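Local coordinates for heme-binding protein A / AI-2 binding protein A (Helicobacter pylori SS1, PDB 6OFQ), which binds short peptides in the periplasm as the substrate-binding component of an ABC transporter, and probably delivers them to its membrane partner for uptake, at residues Leu33-Gly38 and Ile263-Gly268; Val100-Thr105 and Val112-Lys117; Lys117-Ser122 and Leu184-Lys189; Pro269-Val274 and Tyr504-His509. All coordinates share one frame; numbering follows the deposited sequence.

Interaction 1. Residues Leu33-Gly38 and Ile263-Gly268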
# COMPACT_ATOMS: atom_id res chain seq x y z
N LEU A 33 11.28 -20.85 -0.10
CA LEU A 33 11.08 -19.87 0.96
C LEU A 33 9.65 -19.93 1.45
O LEU A 33 8.72 -19.91 0.65
CB LEU A 33 11.35 -18.46 0.44
CG LEU A 33 11.02 -17.31 1.40
CD1 LEU A 33 12.01 -17.24 2.53
CD2 LEU A 33 10.99 -15.95 0.70
N VAL A 34 9.49 -20.09 2.76
CA VAL A 34 8.14 -20.06 3.41
C VAL A 34 8.00 -18.72 4.12
O VAL A 34 8.70 -18.48 5.12
CB VAL A 34 7.90 -21.24 4.36
CG1 VAL A 34 6.45 -21.19 4.82
CG2 VAL A 34 8.09 -22.55 3.62
N PHE A 35 7.14 -17.86 3.59
CA PHE A 35 6.89 -16.51 4.11
C PHE A 35 5.54 -16.61 4.81
O PHE A 35 4.62 -17.21 4.26
CB PHE A 35 6.79 -15.58 2.92
CG PHE A 35 6.43 -14.16 3.18
CD1 PHE A 35 5.12 -13.73 3.22
CD2 PHE A 35 7.38 -13.18 3.30
CE1 PHE A 35 4.80 -12.39 3.42
CE2 PHE A 35 7.09 -11.83 3.48
CZ PHE A 35 5.77 -11.45 3.55
N ALA A 36 5.42 -15.98 5.96
CA ALA A 36 4.13 -15.96 6.64
C ALA A 36 3.74 -14.53 6.98
O ALA A 36 4.54 -13.66 7.32
CB ALA A 36 4.20 -16.81 7.92
N ARG A 37 2.42 -14.34 7.00
CA ARG A 37 1.80 -13.06 7.20
C ARG A 37 0.42 -13.23 7.78
O ARG A 37 -0.11 -14.34 7.89
CB ARG A 37 1.82 -12.26 5.90
CG ARG A 37 1.30 -12.98 4.67
CD ARG A 37 -0.21 -13.12 4.62
NE ARG A 37 -0.74 -13.69 3.38
CZ ARG A 37 -0.84 -13.09 2.20
NH1 ARG A 37 -0.39 -11.87 2.10
NH2 ARG A 37 -1.25 -13.73 1.14
N GLY A 38 -0.18 -12.17 8.25
CA GLY A 38 -1.38 -12.19 9.05
C GLY A 38 -2.71 -12.30 8.37
O GLY A 38 -3.65 -12.82 8.97
N ILE A 263 8.07 -21.83 9.38
CA ILE A 263 8.12 -20.73 8.38
C ILE A 263 9.48 -20.07 8.56
O ILE A 263 10.22 -20.30 9.52
CB ILE A 263 6.96 -19.71 8.55
CG1 ILE A 263 7.03 -18.97 9.88
CG2 ILE A 263 5.65 -20.47 8.42
CD1 ILE A 263 7.50 -17.57 9.76
N MET A 264 9.90 -19.22 7.61
CA MET A 264 11.27 -18.76 7.48
C MET A 264 11.44 -17.24 7.55
O MET A 264 12.54 -16.75 7.76
CB MET A 264 11.91 -19.28 6.21
CG MET A 264 11.90 -20.81 6.12
SD MET A 264 12.07 -21.44 4.45
CE MET A 264 13.71 -20.97 4.05
N LEU A 265 10.36 -16.51 7.28
CA LEU A 265 10.41 -15.04 7.18
C LEU A 265 8.96 -14.64 7.44
O LEU A 265 8.04 -15.24 6.89
CB LEU A 265 10.88 -14.62 5.78
CG LEU A 265 10.62 -13.23 5.20
CD1 LEU A 265 11.49 -12.32 5.96
CD2 LEU A 265 11.07 -13.18 3.75
N MET A 266 8.76 -13.61 8.25
CA MET A 266 7.40 -13.18 8.59
C MET A 266 7.25 -11.68 8.74
O MET A 266 8.16 -10.98 9.19
CB MET A 266 6.83 -13.86 9.83
CG MET A 266 7.76 -13.74 10.99
SD MET A 266 7.10 -14.20 12.61
CE MET A 266 6.01 -12.84 13.08
N THR A 267 6.07 -11.18 8.40
CA THR A 267 5.72 -9.80 8.69
C THR A 267 4.79 -9.80 9.90
O THR A 267 4.18 -10.83 10.28
CB THR A 267 5.07 -9.12 7.46
OG1 THR A 267 3.91 -9.88 7.07
CG2 THR A 267 6.15 -9.02 6.34
N GLY A 268 4.71 -8.61 10.47
CA GLY A 268 3.68 -8.37 11.50
C GLY A 268 3.94 -8.98 12.87
O GLY A 268 2.98 -9.47 13.48
O HOH W 1 1.26 -9.59 7.97
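V34 and A36 join residues 263-268 through backbone bonds that pair the two segments in parallel, F35 beside L265 and A36 beside M266. M264 N donates a hydrogen bond to V34 O at 2.9 Å, A36 N reaches L265 O at 2.9 Å, and T267 N reaches A36 O at 3.1 Å. A further weak bond runs from V34 N to M264 SD (3.4 Å): M264 CG stands beside the backbone N (chi1 -57°) and the side chain runs on nearly extended through chi2 (159°), which carries SD to V34 N.

Apolar contacts line both faces. On one, L265 CD2 lies in the plane of the F35 ring, at its edge, 3.7 Å from F35 CD2, while T267 CG2 touches F35 CZ; branched aliphatic groups fit round a flat ring. On the other, the small A36 lets I263 come close, its CD1 3.9 Å from A36 CB. A water joins T267 OG1 to G38 N, and R37 turns its guanidinium away, to E53 and T247.

Strand 242-247, helix 251-259 and strand 265-266 form a beta-alpha-beta crossover with strand 32-37 lying between its two strands, the arrangement characteristic of type II periplasmic binding proteins.

Interaction 2. Residues Val100-Thr105 and Val112-Lys117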
# COMPACT_ATOMS: atom_id res chain seq x y z
N VAL A 100 9.67 -10.51 -24.41
CA VAL A 100 9.19 -10.85 -23.07
C VAL A 100 7.95 -11.68 -23.32
O VAL A 100 7.04 -11.30 -24.07
CB VAL A 100 8.79 -9.57 -22.34
CG1 VAL A 100 8.10 -9.90 -21.02
CG2 VAL A 100 9.98 -8.64 -22.18
N TYR A 101 7.82 -12.78 -22.58
CA TYR A 101 6.69 -13.65 -22.69
C TYR A 101 5.89 -13.70 -21.39
O TYR A 101 6.51 -13.70 -20.30
CB TYR A 101 7.12 -15.07 -23.10
CG TYR A 101 7.63 -15.05 -24.54
CD1 TYR A 101 6.71 -15.20 -25.56
CD2 TYR A 101 8.94 -14.80 -24.86
CE1 TYR A 101 7.04 -15.06 -26.89
CE2 TYR A 101 9.31 -14.65 -26.19
CZ TYR A 101 8.36 -14.77 -27.17
OH TYR A 101 8.66 -14.65 -28.50
N PHE A 102 4.57 -13.83 -21.52
CA PHE A 102 3.73 -14.10 -20.38
C PHE A 102 3.91 -15.54 -19.88
O PHE A 102 4.21 -16.44 -20.66
CB PHE A 102 2.26 -13.82 -20.67
CG PHE A 102 1.91 -12.35 -20.70
CD1 PHE A 102 1.65 -11.67 -19.54
CD2 PHE A 102 1.90 -11.70 -21.94
CE1 PHE A 102 1.34 -10.31 -19.58
CE2 PHE A 102 1.58 -10.35 -21.97
CZ PHE A 102 1.22 -9.68 -20.82
N HIS A 103 3.63 -15.72 -18.59
CA HIS A 103 3.76 -17.06 -18.00
C HIS A 103 2.92 -18.13 -18.71
O HIS A 103 1.85 -17.85 -19.19
CB HIS A 103 3.22 -17.03 -16.58
CG HIS A 103 3.96 -16.07 -15.71
ND1 HIS A 103 3.32 -15.38 -14.72
CD2 HIS A 103 5.25 -15.71 -15.67
CE1 HIS A 103 4.18 -14.57 -14.13
NE2 HIS A 103 5.37 -14.77 -14.66
N GLN A 104 3.40 -19.36 -18.66
CA GLN A 104 2.53 -20.49 -19.02
C GLN A 104 2.22 -21.28 -17.74
O GLN A 104 3.15 -21.49 -16.97
CB GLN A 104 3.26 -21.37 -20.01
CG GLN A 104 3.33 -20.76 -21.41
CD GLN A 104 4.35 -21.51 -22.26
OE1 GLN A 104 5.55 -21.39 -22.01
NE2 GLN A 104 3.88 -22.41 -23.15
N THR A 105 0.97 -21.68 -17.56
CA THR A 105 0.54 -22.38 -16.37
C THR A 105 -0.38 -23.50 -16.85
O THR A 105 -0.75 -23.53 -18.04
CB THR A 105 -0.27 -21.43 -15.50
OG1 THR A 105 -1.45 -21.07 -16.21
CG2 THR A 105 0.52 -20.18 -15.06
N VAL A 112 2.79 -16.36 -25.32
CA VAL A 112 2.43 -15.10 -25.98
C VAL A 112 3.38 -14.01 -25.56
O VAL A 112 3.75 -13.89 -24.40
CB VAL A 112 0.98 -14.66 -25.83
CG1 VAL A 112 0.04 -15.82 -26.16
CG2 VAL A 112 0.61 -14.23 -24.44
N GLU A 113 3.89 -13.29 -26.55
CA GLU A 113 4.84 -12.19 -26.33
C GLU A 113 4.07 -10.92 -25.94
O GLU A 113 3.11 -10.50 -26.55
CB GLU A 113 5.68 -11.94 -27.61
CG GLU A 113 6.80 -10.93 -27.42
CD GLU A 113 7.58 -10.59 -28.69
OE1 GLU A 113 7.12 -11.12 -29.74
OE2 GLU A 113 8.55 -9.81 -28.70
N PHE A 114 4.58 -10.27 -24.88
CA PHE A 114 4.13 -8.96 -24.42
C PHE A 114 4.36 -7.91 -25.52
O PHE A 114 5.39 -7.89 -26.18
CB PHE A 114 4.93 -8.61 -23.15
CG PHE A 114 4.98 -7.13 -22.84
CD1 PHE A 114 3.86 -6.47 -22.40
CD2 PHE A 114 6.14 -6.42 -23.04
CE1 PHE A 114 3.86 -5.09 -22.20
CE2 PHE A 114 6.19 -5.06 -22.76
CZ PHE A 114 5.05 -4.43 -22.34
N SER A 115 3.38 -7.05 -25.67
CA SER A 115 3.48 -5.97 -26.62
C SER A 115 2.58 -4.82 -26.16
O SER A 115 1.86 -4.86 -25.15
CB SER A 115 3.12 -6.50 -28.03
OG SER A 115 1.75 -6.76 -28.12
N ALA A 116 2.50 -3.79 -27.02
CA ALA A 116 1.79 -2.60 -26.70
C ALA A 116 0.31 -2.83 -26.40
O ALA A 116 -0.30 -2.11 -25.59
CB ALA A 116 2.01 -1.57 -27.80
N LYS A 117 -0.32 -3.81 -27.05
CA LYS A 117 -1.73 -4.05 -26.78
C LYS A 117 -2.03 -4.46 -25.34
O LYS A 117 -3.13 -4.23 -24.85
CB LYS A 117 -2.31 -5.11 -27.73
CG LYS A 117 -1.90 -6.55 -27.52
CD LYS A 117 -2.67 -7.43 -28.50
CE LYS A 117 -2.54 -8.91 -28.16
NZ LYS A 117 -3.14 -9.79 -29.21
O HOH W 2 8.10 -8.24 -25.46
O HOH W 3 1.76 -16.81 -22.36
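Y101 and E113 face each other in a single beta bridge that closes the loop between them, with the bond pattern of a non-hydrogen-bonded antiparallel pair. The bonds belong to their neighbours: F114 N donates to V100 O at 2.8 Å, and F102 N to V112 O at 3.0 Å, the latter donor almost in line with the carbonyl (C=O...N 175°). The same two oxygens also receive CA-H contacts from E113 and Y101.

Side chains pack round this bridge. The Y101 ring and the E113 stem cross obliquely, with E113 CG over one ring face, and E113 CB is 3.5 Å from Y101 CE1. A long extended acid suits this partly exposed place, since its methylenes pack on the ring while the carboxylate continues to G99, where OE2 accepts from the backbone N. F102 CD2 touches V112 CG2 at 3.8 Å, and F102 CE2 comes 4.0 Å from F114 CB, while V100 and F114 run side by side. Beta-branched valines and large phenylalanines suit these buried positions, filling space without a polar group to satisfy.

Further out, F114 rests on L79 and L96 of the neighbouring antiparallel sheet and on V119 of helix 116-127, and V100 also touches L79. F102 packs against D118 of the same helix. Beyond the last bridging bond, one water accepts from V100 N at 3.0 Å and donates to F114 O at 2.8 Å.

Interaction 3. Residues Lys117-Ser122 and Leu184-Lys189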
# COMPACT_ATOMS: atom_id res chain seq x y z
N LYS A 117 -0.32 -3.81 -27.05
CA LYS A 117 -1.73 -4.05 -26.78
C LYS A 117 -2.03 -4.46 -25.34
O LYS A 117 -3.13 -4.23 -24.85
CB LYS A 117 -2.31 -5.11 -27.73
CG LYS A 117 -1.90 -6.55 -27.52
CD LYS A 117 -2.67 -7.43 -28.50
CE LYS A 117 -2.54 -8.91 -28.16
NZ LYS A 117 -3.14 -9.79 -29.21
N ASP A 118 -1.03 -5.01 -24.66
CA ASP A 118 -1.20 -5.44 -23.27
C ASP A 118 -1.16 -4.21 -22.36
O ASP A 118 -1.86 -4.15 -21.35
CB ASP A 118 -0.13 -6.42 -22.85
CG ASP A 118 -0.10 -7.65 -23.79
OD1 ASP A 118 -1.22 -8.22 -23.80
OD2 ASP A 118 0.98 -7.99 -24.32
N VAL A 119 -0.36 -3.21 -22.73
CA VAL A 119 -0.36 -1.92 -22.01
C VAL A 119 -1.71 -1.23 -22.18
O VAL A 119 -2.30 -0.76 -21.24
CB VAL A 119 0.82 -1.06 -22.42
CG1 VAL A 119 0.85 0.22 -21.61
CG2 VAL A 119 2.15 -1.79 -22.31
N LEU A 120 -2.17 -1.10 -23.44
CA LEU A 120 -3.48 -0.56 -23.73
C LEU A 120 -4.53 -1.29 -22.96
O LEU A 120 -5.36 -0.67 -22.32
CB LEU A 120 -3.80 -0.58 -25.24
CG LEU A 120 -2.93 0.28 -26.15
CD1 LEU A 120 -3.52 0.22 -27.57
CD2 LEU A 120 -2.95 1.72 -25.64
N PHE A 121 -4.55 -2.63 -22.98
CA PHE A 121 -5.60 -3.29 -22.22
C PHE A 121 -5.58 -2.96 -20.73
O PHE A 121 -6.58 -2.63 -20.11
CB PHE A 121 -5.39 -4.79 -22.34
CG PHE A 121 -6.30 -5.62 -21.42
CD1 PHE A 121 -7.67 -5.59 -21.54
CD2 PHE A 121 -5.74 -6.31 -20.37
CE1 PHE A 121 -8.49 -6.33 -20.71
CE2 PHE A 121 -6.58 -7.02 -19.49
CZ PHE A 121 -7.92 -6.98 -19.64
N SER A 122 -4.38 -2.98 -20.16
CA SER A 122 -4.21 -2.84 -18.71
C SER A 122 -4.62 -1.48 -18.19
O SER A 122 -5.14 -1.38 -17.10
CB SER A 122 -2.77 -3.18 -18.35
OG SER A 122 -2.45 -4.53 -18.66
N LEU A 184 -0.94 -0.50 -11.87
CA LEU A 184 -0.62 -0.35 -13.27
C LEU A 184 0.20 -1.50 -13.80
O LEU A 184 0.91 -1.38 -14.82
CB LEU A 184 0.04 1.01 -13.51
CG LEU A 184 -0.89 2.16 -13.20
CD1 LEU A 184 -0.12 3.48 -13.34
CD2 LEU A 184 -2.19 2.17 -14.03
N SER A 185 0.12 -2.65 -13.14
CA SER A 185 0.65 -3.88 -13.66
C SER A 185 0.12 -4.28 -15.05
O SER A 185 -1.03 -3.95 -15.39
CB SER A 185 0.27 -4.97 -12.68
OG SER A 185 0.94 -4.92 -11.45
N ILE A 186 0.99 -4.93 -15.80
CA ILE A 186 0.62 -5.34 -17.16
C ILE A 186 0.05 -6.76 -17.18
O ILE A 186 0.79 -7.70 -16.91
CB ILE A 186 1.80 -5.19 -18.12
CG1 ILE A 186 2.40 -3.76 -18.10
CG2 ILE A 186 1.36 -5.53 -19.54
CD1 ILE A 186 1.40 -2.62 -18.21
N LEU A 187 -1.26 -6.81 -17.46
CA LEU A 187 -1.92 -8.11 -17.64
C LEU A 187 -1.93 -8.45 -19.12
O LEU A 187 -1.59 -7.61 -19.95
CB LEU A 187 -3.35 -8.00 -17.14
CG LEU A 187 -3.57 -8.12 -15.63
CD1 LEU A 187 -2.86 -7.04 -14.82
CD2 LEU A 187 -5.04 -8.16 -15.31
N SER A 188 -2.26 -9.71 -19.41
CA SER A 188 -2.27 -10.16 -20.81
C SER A 188 -3.64 -10.01 -21.46
O SER A 188 -4.63 -10.65 -21.07
CB SER A 188 -1.89 -11.63 -20.87
OG SER A 188 -2.21 -12.22 -22.14
N LYS A 189 -3.64 -9.25 -22.57
CA LYS A 189 -4.83 -9.12 -23.41
C LYS A 189 -5.27 -10.47 -24.05
O LYS A 189 -6.48 -10.70 -24.07
CB LYS A 189 -4.56 -8.07 -24.49
CG LYS A 189 -5.77 -7.80 -25.39
CD LYS A 189 -6.99 -7.39 -24.63
CE LYS A 189 -7.98 -6.49 -25.36
NZ LYS A 189 -8.97 -7.20 -26.19
O HOH W 4 -1.37 -10.85 -24.38
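D118 and S122, one turn apart on helix 116-127, reach K189 and L187 because both first torsions place the polar branch beside the backbone N (chi1 -56° and -63°), opposite the carbonyl carbon. D118 OD1 thereby accepts the amide of K189 at 2.9 Å, a nearly straight bond (163°) that meets the oxygen close to its C-O axis. S122 OG accepts L187 N at 2.8 Å and donates a hydrogen bond to D118 O, also 2.8 Å away. That carbonyl is gripped from opposite faces, by S122 N and by S122 OG. Serine suits the place, being small enough to lie against the helix and able to give and accept at once.

A water donates to D118 OD1 and accepts from S188 OG. S188 is the N-cap of helix 189-197, its OG also bonded to Y191 N, so the D118 carboxylate sits at the positive end of a helix, which would probably favour its charged form.

Apolar groups fill the rest. I186 CG2 presses on D118 CB at 3.7 Å. L187 CB lies at the edge of the F121 ring, 4.1 Å from CE2, and K189 CD approaches F121 CD1 obliquely at 3.6 Å; the lysine's long stem does the packing while its NZ pairs with D193.

Helix 116-127 is thus fastened on this flank to the start of helix 189-197, while V119 and L120 rest on I164 of strand 163-168.

Interaction 4. Residues Pro269-Val274 and Tyr504-His509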
# COMPACT_ATOMS: atom_id res chain seq x y z
N PRO A 269 5.18 -8.99 13.38
CA PRO A 269 5.40 -9.62 14.69
C PRO A 269 4.62 -8.90 15.79
O PRO A 269 4.45 -7.66 15.73
CB PRO A 269 6.89 -9.47 14.92
CG PRO A 269 7.23 -8.22 14.17
CD PRO A 269 6.38 -8.27 12.93
N ASN A 270 4.31 -9.63 16.86
CA ASN A 270 3.98 -8.92 18.09
C ASN A 270 5.22 -8.27 18.66
O ASN A 270 6.26 -8.89 18.87
CB ASN A 270 3.49 -9.90 19.13
CG ASN A 270 2.06 -10.25 18.91
OD1 ASN A 270 1.22 -9.42 18.46
ND2 ASN A 270 1.76 -11.52 19.16
N LEU A 271 5.15 -6.95 18.78
CA LEU A 271 6.33 -6.26 19.15
C LEU A 271 6.90 -6.51 20.57
O LEU A 271 8.12 -6.40 20.76
CB LEU A 271 6.16 -4.75 18.88
CG LEU A 271 5.95 -4.51 17.38
CD1 LEU A 271 5.19 -3.24 17.15
CD2 LEU A 271 7.33 -4.54 16.74
N ASN A 272 6.04 -7.01 21.43
CA ASN A 272 6.61 -7.50 22.69
C ASN A 272 7.24 -8.87 22.61
O ASN A 272 7.73 -9.34 23.64
CB ASN A 272 5.57 -7.44 23.79
CG ASN A 272 4.47 -8.42 23.63
OD1 ASN A 272 4.38 -9.16 22.66
ND2 ASN A 272 3.53 -8.37 24.58
N GLU A 273 7.35 -9.49 21.43
CA GLU A 273 8.10 -10.73 21.28
C GLU A 273 9.42 -10.55 20.57
O GLU A 273 10.17 -11.51 20.47
CB GLU A 273 7.29 -11.78 20.51
CG GLU A 273 6.02 -12.16 21.28
CD GLU A 273 5.08 -13.09 20.55
OE1 GLU A 273 5.46 -13.57 19.47
OE2 GLU A 273 3.96 -13.30 21.01
N VAL A 274 9.70 -9.35 20.08
CA VAL A 274 10.89 -9.15 19.31
C VAL A 274 12.16 -9.37 20.10
O VAL A 274 13.10 -9.99 19.60
CB VAL A 274 10.86 -7.71 18.72
CG1 VAL A 274 12.22 -7.36 18.13
CG2 VAL A 274 9.82 -7.72 17.65
N TYR A 504 8.33 1.39 12.94
CA TYR A 504 9.52 0.87 12.32
C TYR A 504 9.15 -0.40 11.53
O TYR A 504 8.16 -1.08 11.87
CB TYR A 504 10.50 0.42 13.41
CG TYR A 504 11.05 1.51 14.27
CD1 TYR A 504 10.98 2.83 13.96
CD2 TYR A 504 11.71 1.14 15.43
CE1 TYR A 504 11.51 3.80 14.81
CE2 TYR A 504 12.25 2.08 16.28
CZ TYR A 504 12.12 3.38 15.99
OH TYR A 504 12.67 4.33 16.85
N SER A 505 9.86 -0.68 10.46
CA SER A 505 9.68 -1.96 9.76
C SER A 505 10.48 -2.99 10.57
O SER A 505 11.70 -2.84 10.67
CB SER A 505 10.24 -1.98 8.33
OG SER A 505 9.94 -3.24 7.78
N VAL A 506 9.83 -4.06 11.01
CA VAL A 506 10.41 -5.04 11.92
C VAL A 506 10.12 -6.44 11.38
O VAL A 506 8.94 -6.82 11.33
CB VAL A 506 9.93 -4.91 13.37
CG1 VAL A 506 10.63 -5.95 14.26
CG2 VAL A 506 10.20 -3.51 13.87
N VAL A 507 11.14 -7.12 10.84
CA VAL A 507 10.92 -8.36 10.07
C VAL A 507 11.82 -9.47 10.59
O VAL A 507 12.99 -9.55 10.26
CB VAL A 507 11.13 -8.15 8.56
CG1 VAL A 507 11.02 -9.52 7.86
CG2 VAL A 507 10.11 -7.21 7.98
N PRO A 508 11.24 -10.37 11.42
CA PRO A 508 12.03 -11.53 11.85
C PRO A 508 12.17 -12.62 10.79
O PRO A 508 11.25 -12.84 9.98
CB PRO A 508 11.15 -12.11 12.97
CG PRO A 508 10.17 -11.04 13.34
CD PRO A 508 9.92 -10.30 12.05
N HIS A 509 13.36 -13.20 10.69
CA HIS A 509 13.58 -14.28 9.76
C HIS A 509 14.69 -15.16 10.22
O HIS A 509 15.45 -14.83 11.12
CB HIS A 509 13.84 -13.75 8.35
CG HIS A 509 15.02 -12.84 8.26
ND1 HIS A 509 16.31 -13.27 8.04
CD2 HIS A 509 15.11 -11.50 8.42
CE1 HIS A 509 17.13 -12.24 8.00
NE2 HIS A 509 16.42 -11.16 8.26
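V506 is the central bump of this contact, standing out from its strand toward a shallow hollow formed by P269, L271 and V274. Its two methyls divide the work. CG1 meets V274 CG2 tip to tip at 3.9 Å and touches P269 CG at 4.1 Å, whereas CG2 turns to L271 CD2, 4.2 Å off. A beta-branched residue suits such a place, because it presents two blunt ends in different directions and keeps few rotatable bonds.

P269 is the answering bump. Its ring fits between V506 and P508: the CD edge lies 3.3 Å from V506 O, and CB is 4.0 Å from P508 CG, the two proline rings crossing at a slant. No hydrogen bond joins the two segments, so their fit depends on shape. The hollow keeps its form through a beta turn, in which E273 N donates to N270 O at 2.8 Å and brings L271 and V274 round to the same V506 side chain; E273 OE2 is tied to S252.

V285 of strand 283-288 touches both V506 and V274, and P508 leans on L258 of helix 251-259. A loop that leaves strand 265-266 is therefore laid over the long strand 497-510, which runs beside strand 265-266. This placement of a late strand is consistent with the strand order of the type II periplasmic binding protein fold.

The four contacts form two pairs. Interactions 1 and 4 have centres 11 Å apart and touch directly: M266 N lies 3.1 Å from P508 O in a probable hydrogen bond, linking strand 265-266 to strand 497-510. Interactions 2 and 3, centres 10 Å apart, share K117 and helix 116-127, with F102 packing on S188. The pairs lie well apart, interaction 1 being about 30 Å from 2 and 3 between centres. Along the chain, 2 and then 3 fall within the loop closed by 1, and 4 follows. That loop includes, besides strands of interaction 1's own sheet, a separate antiparallel sheet near interactions 2 and 3, consistent with the extra domain known in family 5 peptide-binding proteins.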